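Local atomic coordinates of ornithine cyclodeaminase (Methanococcus maripaludis S2, PDB entry 3C2Q), a protein that catalyses the conversion of L-ornithine to L-proline with release of ammonia, using NAD(+) as cofactor. Residues G170-T175 and S246-G251; G215-A220 and Y241-S246. All coordinates share one frame; numbering follows the deposited sequence.

Interaction 1: residues G170-T175 and S246-G251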
loop_
_atom_site.group_PDB
_atom_site.type_symbol
_atom_site.label_atom_id
_atom_site.label_comp_id
_atom_site.label_asym_id
_atom_site.label_seq_id
_atom_site.Cartn_x
_atom_site.Cartn_y
_atom_site.Cartn_z
ATOM N N GLY B 170 -21.548 2.334 -8.749
ATOM C CA GLY B 170 -22.471 2.436 -7.640
ATOM C C GLY B 170 -23.047 3.843 -7.559
ATOM O O GLY B 170 -22.782 4.684 -8.414
ATOM N N ASN B 171 -23.774 4.095 -6.478
ATOM C CA ASN B 171 -24.384 5.376 -6.185
ATOM C C ASN B 171 -23.319 6.451 -6.058
ATOM O O ASN B 171 -23.534 7.592 -6.468
ATOM C CB ASN B 171 -25.147 5.303 -4.849
ATOM C CG ASN B 171 -26.048 6.536 -4.612
ATOM O OD1 ASN B 171 -26.957 6.775 -5.368
ATOM N ND2 ASN B 171 -25.794 7.287 -3.547
ATOM N N ALA B 172 -22.178 6.092 -5.457
ATOM C CA ALA B 172 -21.155 7.113 -5.182
ATOM C C ALA B 172 -20.556 7.695 -6.465
ATOM O O ALA B 172 -20.431 8.926 -6.576
ATOM C CB ALA B 172 -20.063 6.591 -4.216
ATOM N N LEU B 173 -20.206 6.849 -7.435
ATOM C CA LEU B 173 -19.725 7.361 -8.703
ATOM C C LEU B 173 -20.743 8.322 -9.371
ATOM O O LEU B 173 -20.397 9.446 -9.761
ATOM C CB LEU B 173 -19.379 6.250 -9.687
ATOM C CG LEU B 173 -18.979 6.827 -11.064
ATOM C CD1 LEU B 173 -17.630 7.580 -10.995
ATOM C CD2 LEU B 173 -18.886 5.811 -12.130
ATOM N N ALA B 174 -21.970 7.846 -9.539
ATOM C CA ALA B 174 -23.010 8.656 -10.201
ATOM C C ALA B 174 -23.291 9.940 -9.459
ATOM O O ALA B 174 -23.382 11.005 -10.094
ATOM C CB ALA B 174 -24.301 7.854 -10.386
ATOM N N THR B 175 -23.410 9.870 -8.138
ATOM C CA THR B 175 -23.808 11.058 -7.387
ATOM C C THR B 175 -22.683 12.088 -7.260
ATOM O O THR B 175 -22.965 13.282 -7.254
ATOM C CB THR B 175 -24.431 10.758 -5.988
ATOM O OG1 THR B 175 -23.455 10.099 -5.144
ATOM C CG2 THR B 175 -25.692 9.883 -6.142
ATOM N N SER B 246 -25.402 -0.215 -2.345
ATOM C CA SER B 246 -24.524 -0.808 -1.346
ATOM C C SER B 246 -25.007 -0.375 0.019
ATOM O O SER B 246 -25.718 0.642 0.146
ATOM C CB SER B 246 -23.073 -0.389 -1.600
ATOM O OG SER B 246 -22.532 0.357 -0.529
ATOM N N ILE B 247 -24.621 -1.127 1.049
ATOM C CA ILE B 247 -24.976 -0.783 2.422
ATOM C C ILE B 247 -24.451 0.597 2.907
ATOM O O ILE B 247 -24.931 1.124 3.923
ATOM C CB ILE B 247 -24.517 -1.902 3.387
ATOM C CG1 ILE B 247 -23.011 -2.217 3.186
ATOM C CG2 ILE B 247 -25.398 -3.161 3.184
ATOM C CD1 ILE B 247 -22.412 -3.180 4.264
ATOM N N ARG B 248 -23.478 1.181 2.204
ATOM C CA ARG B 248 -23.025 2.555 2.549
ATOM C C ARG B 248 -23.949 3.671 2.081
ATOM O O ARG B 248 -23.740 4.800 2.477
ATOM C CB ARG B 248 -21.692 2.924 1.904
ATOM C CG ARG B 248 -20.484 2.136 2.220
ATOM C CD ARG B 248 -19.421 2.635 1.234
ATOM N NE ARG B 248 -20.099 2.901 -0.041
ATOM C CZ ARG B 248 -20.326 4.107 -0.585
ATOM N NH1 ARG B 248 -19.882 5.230 -0.004
ATOM N NH2 ARG B 248 -21.010 4.179 -1.733
ATOM N N ASP B 249 -24.892 3.391 1.181
ATOM C CA ASP B 249 -25.818 4.405 0.641
ATOM C C ASP B 249 -26.970 4.829 1.586
ATOM O O ASP B 249 -27.951 4.089 1.766
ATOM C CB ASP B 249 -26.454 3.880 -0.661
ATOM C CG ASP B 249 -25.450 3.418 -1.680
ATOM O OD1 ASP B 249 -24.292 3.865 -1.635
ATOM O OD2 ASP B 249 -25.820 2.621 -2.566
ATOM N N ASP B 250 -26.907 6.024 2.160
ATOM C CA ASP B 250 -28.096 6.589 2.878
ATOM C C ASP B 250 -29.089 7.310 1.913
ATOM O O ASP B 250 -30.325 7.468 2.227
ATOM C CB ASP B 250 -27.657 7.557 3.991
ATOM C CG ASP B 250 -26.949 8.783 3.429
ATOM O OD1 ASP B 250 -27.628 9.805 3.069
ATOM O OD2 ASP B 250 -25.699 8.698 3.299
ATOM N N GLY B 251 -28.551 7.738 0.754
ATOM C CA GLY B 251 -29.339 8.428 -0.249
ATOM C C GLY B 251 -29.151 7.882 -1.640
ATOM O O GLY B 251 -28.632 8.596 -2.515
HETATM O O HOH W 1 -23.870 1.996 -4.418
HETATM O O HOH W 2 -23.570 6.920 -1.625
#

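Interaction 2: residues G215-A220 and Y241-S246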
loop_
_atom_site.group_PDB
_atom_site.type_symbol
_atom_site.label_atom_id
_atom_site.label_comp_id
_atom_site.label_asym_id
_atom_site.label_seq_id
_atom_site.Cartn_x
_atom_site.Cartn_y
_atom_site.Cartn_z
ATOM N N GLY B 215 -36.682 12.741 -10.246
ATOM C CA GLY B 215 -37.278 11.387 -10.413
ATOM C C GLY B 215 -36.321 10.274 -10.842
ATOM O O GLY B 215 -36.551 9.102 -10.561
ATOM N N ASN B 216 -35.272 10.648 -11.572
ATOM C CA ASN B 216 -34.198 9.765 -12.010
ATOM C C ASN B 216 -33.218 10.638 -12.775
ATOM O O ASN B 216 -33.462 11.855 -12.929
ATOM C CB ASN B 216 -34.686 8.545 -12.825
ATOM C CG ASN B 216 -35.587 8.925 -14.030
ATOM O OD1 ASN B 216 -35.310 9.859 -14.777
ATOM N ND2 ASN B 216 -36.650 8.161 -14.218
ATOM N N ILE B 217 -32.093 10.052 -13.197
ATOM C CA ILE B 217 -31.091 10.802 -13.964
ATOM C C ILE B 217 -31.634 11.311 -15.316
ATOM O O ILE B 217 -31.469 12.503 -15.649
ATOM C CB ILE B 217 -29.798 9.981 -14.172
ATOM C CG1 ILE B 217 -29.096 9.798 -12.812
ATOM C CG2 ILE B 217 -28.872 10.653 -15.215
ATOM C CD1 ILE B 217 -27.965 8.812 -12.869
ATOM N N LYS B 218 -32.272 10.417 -16.069
ATOM C CA LYS B 218 -32.874 10.781 -17.366
ATOM C C LYS B 218 -33.791 12.006 -17.285
ATOM O O LYS B 218 -33.676 12.915 -18.105
ATOM C CB LYS B 218 -33.594 9.587 -17.975
ATOM C CG LYS B 218 -34.227 9.867 -19.361
ATOM C CD LYS B 218 -34.691 8.570 -19.990
ATOM C CE LYS B 218 -35.110 8.750 -21.446
ATOM N NZ LYS B 218 -35.338 7.411 -22.118
ATOM N N ASN B 219 -34.669 12.042 -16.285
ATOM C CA ASN B 219 -35.562 13.194 -16.068
ATOM C C ASN B 219 -34.805 14.476 -15.786
ATOM O O ASN B 219 -35.198 15.557 -16.248
ATOM C CB ASN B 219 -36.512 12.949 -14.898
ATOM C CG ASN B 219 -37.605 11.950 -15.226
ATOM O OD1 ASN B 219 -37.694 11.469 -16.342
ATOM N ND2 ASN B 219 -38.426 11.622 -14.230
ATOM N N ALA B 220 -33.754 14.378 -14.965
ATOM C CA ALA B 220 -32.882 15.522 -14.677
ATOM C C ALA B 220 -32.163 16.061 -15.915
ATOM O O ALA B 220 -31.900 17.248 -16.006
ATOM C CB ALA B 220 -31.826 15.146 -13.578
ATOM N N TYR B 241 -26.153 1.940 -18.208
ATOM C CA TYR B 241 -25.348 1.842 -16.998
ATOM C C TYR B 241 -26.085 0.993 -15.993
ATOM O O TYR B 241 -27.323 0.819 -16.080
ATOM C CB TYR B 241 -25.000 3.222 -16.423
ATOM C CG TYR B 241 -26.181 4.158 -16.244
ATOM C CD1 TYR B 241 -26.955 4.111 -15.096
ATOM C CD2 TYR B 241 -26.493 5.119 -17.220
ATOM C CE1 TYR B 241 -28.040 4.962 -14.921
ATOM C CE2 TYR B 241 -27.566 5.985 -17.051
ATOM C CZ TYR B 241 -28.343 5.889 -15.905
ATOM O OH TYR B 241 -29.403 6.731 -15.717
ATOM N N VAL B 242 -25.336 0.444 -15.047
ATOM C CA VAL B 242 -25.930 -0.317 -13.983
ATOM C C VAL B 242 -25.337 0.262 -12.715
ATOM O O VAL B 242 -24.117 0.233 -12.555
ATOM C CB VAL B 242 -25.575 -1.833 -14.111
ATOM C CG1 VAL B 242 -26.154 -2.627 -12.958
ATOM C CG2 VAL B 242 -26.023 -2.413 -15.459
ATOM N N LEU B 243 -26.172 0.820 -11.847
ATOM C CA LEU B 243 -25.706 1.352 -10.587
ATOM C C LEU B 243 -26.160 0.405 -9.492
ATOM O O LEU B 243 -27.372 0.282 -9.223
ATOM C CB LEU B 243 -26.257 2.772 -10.339
ATOM C CG LEU B 243 -25.942 3.848 -11.383
ATOM C CD1 LEU B 243 -26.566 5.176 -10.915
ATOM C CD2 LEU B 243 -24.422 3.972 -11.631
ATOM N N ALA B 244 -25.200 -0.284 -8.869
ATOM C CA ALA B 244 -25.512 -1.250 -7.823
ATOM C C ALA B 244 -25.529 -0.545 -6.481
ATOM O O ALA B 244 -24.586 0.168 -6.150
ATOM C CB ALA B 244 -24.490 -2.385 -7.829
ATOM N N GLY B 245 -26.617 -0.720 -5.730
ATOM C CA GLY B 245 -26.728 -0.191 -4.371
ATOM C C GLY B 245 -25.782 -0.901 -3.417
ATOM O O GLY B 245 -25.369 -2.035 -3.676
ATOM N N SER B 246 -25.402 -0.215 -2.345
ATOM C CA SER B 246 -24.524 -0.808 -1.346
ATOM C C SER B 246 -25.007 -0.375 0.019
ATOM O O SER B 246 -25.718 0.642 0.146
ATOM C CB SER B 246 -23.073 -0.389 -1.600
ATOM O OG SER B 246 -22.532 0.357 -0.529
#

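Interaction 1: residues G170-T175 and S246-G251
Asn171 meets Asp249 and Gly251 where the first turn of helix 171-183 faces the loop that follows strand 241-244. Both elements belong to the Rossmann-fold domain. They lie at the C-terminal ends of neighbouring parallel strands, where such folds bind their nucleotide. By similarity, Asn171, Ala172 and Asp250 belong to the NAD(+) site. The Asn171 amide gives the direct bond: Asn171 ND2 donates to Gly251 O at 3.3 Å. The bond is bent, with an N-H...O angle of 139°, and ND2 sits well above the carbonyl plane. With chi1 at -169°, Asn171 CG stands opposite the backbone N, which helps carry the amide to Gly251 O. CB of Asn171 lies against the Asp249 carboxylate, 3.6 Å from Asp249 OD2. On the next residue, Ala172 CB touches Arg248 NH2 at 3.6 Å, set obliquely to the guanidinium.

Two waters fill out the polar contact. One accepts from Asn171 N and donates to Asp249 OD2. The other accepts from Asn171 ND2 and donates to Asp249 OD1. The other end of the amide is held as well, since OD1 of Asn171 accepts from Ile253 N further along the loop. With an alanine in place of Asn171, Gly251 O, Ile253 N and the second water would probably each lose a partner, and this part of the loop would be freer to shift.

The loop is shaped from within by a type I turn from Ser246 to Asp249. Gln264 of the second subunit donates through NE2 to the backbone oxygens of Ile247 and Asp249. Arg248 NH2 and Asp249 OD1 pair by charge alone at 3.3 Å. Asp249 OD2 also accepts from Ser246 N, 2.9 Å away and above the carboxylate plane.

Interaction 2: residues G215-A220 and Y241-S246
Ile217 turns CG1 anti to its carbonyl carbon (chi1 -68°) and brings CD1 up to Tyr241, whose own chi1 of 51° sets the ring between its backbone N and carbonyl carbon. These torsions bring the isoleucine to the phenol end of the tyrosine. The contact joins the start of helix 217-222 to strand 241-244, which is outermost within this chain in the six-stranded parallel sheet of the Rossmann fold. Helix 230-237 lies between the two segments in the chain.

The nearest approach is Ile217 CB to Tyr241 OH, at 3.6 Å. Ile217 CD1 touches Tyr241 OH at 3.8 Å. The same methyl, Ile217 CD1, lies 4.2 Å from Tyr241 CZ. It meets the ring obliquely. Two residues along the strand, Leu243 points its side chain to the same side. Leu243 CD1 comes within 4.4 Å of Ile217 CD1, a looser apolar contact. Ile217 is therefore met by the tyrosine and the leucine together. Met231 of helix 230-237 touches both Ile217 and Tyr241, and Ile211 of helix 203-214 adds to the apolar surroundings of Ile217.

The hydroxyl of Tyr241 lies among these carbons but has a polar partner, Asp255 OD1. The other oxygen of that carboxylate, OD2, accepts from Ile217 N. Asp255 thus ties the tyrosine to the first turn of the helix beside the apolar contact.

Ile217 is itself placed by the helix start. Gly215 leaves the preceding helix with a positive phi of 112°, and a side chain there would clash with Asn219 ND2. Asn216 is the N-cap of the next helix. Asn216 OD1 accepts from Asn219 N at 2.7 Å, with the donor almost in line with the side-chain carbonyl.

Overall arrangement
Both contacts are largely buried and sit in the Rossmann-fold domain, with centres about 10 Å apart. They share Ser246, where strand 241-244 runs on into the loop. Along the chain, interaction 2 is nested within the loop closed by interaction 1. Their chemistry follows their place. Interaction 1, at the probable NAD(+) site, is mainly polar and uses water. Interaction 2, beside the sheet, is mainly apolar. Leu243 links them: Leu243 CD1 packs on Ala174 CB at 3.5 Å. Ile253 serves both: its backbone N bonds Asn171, and it packs on Ile217. The second subunit touches the strand end and the loop.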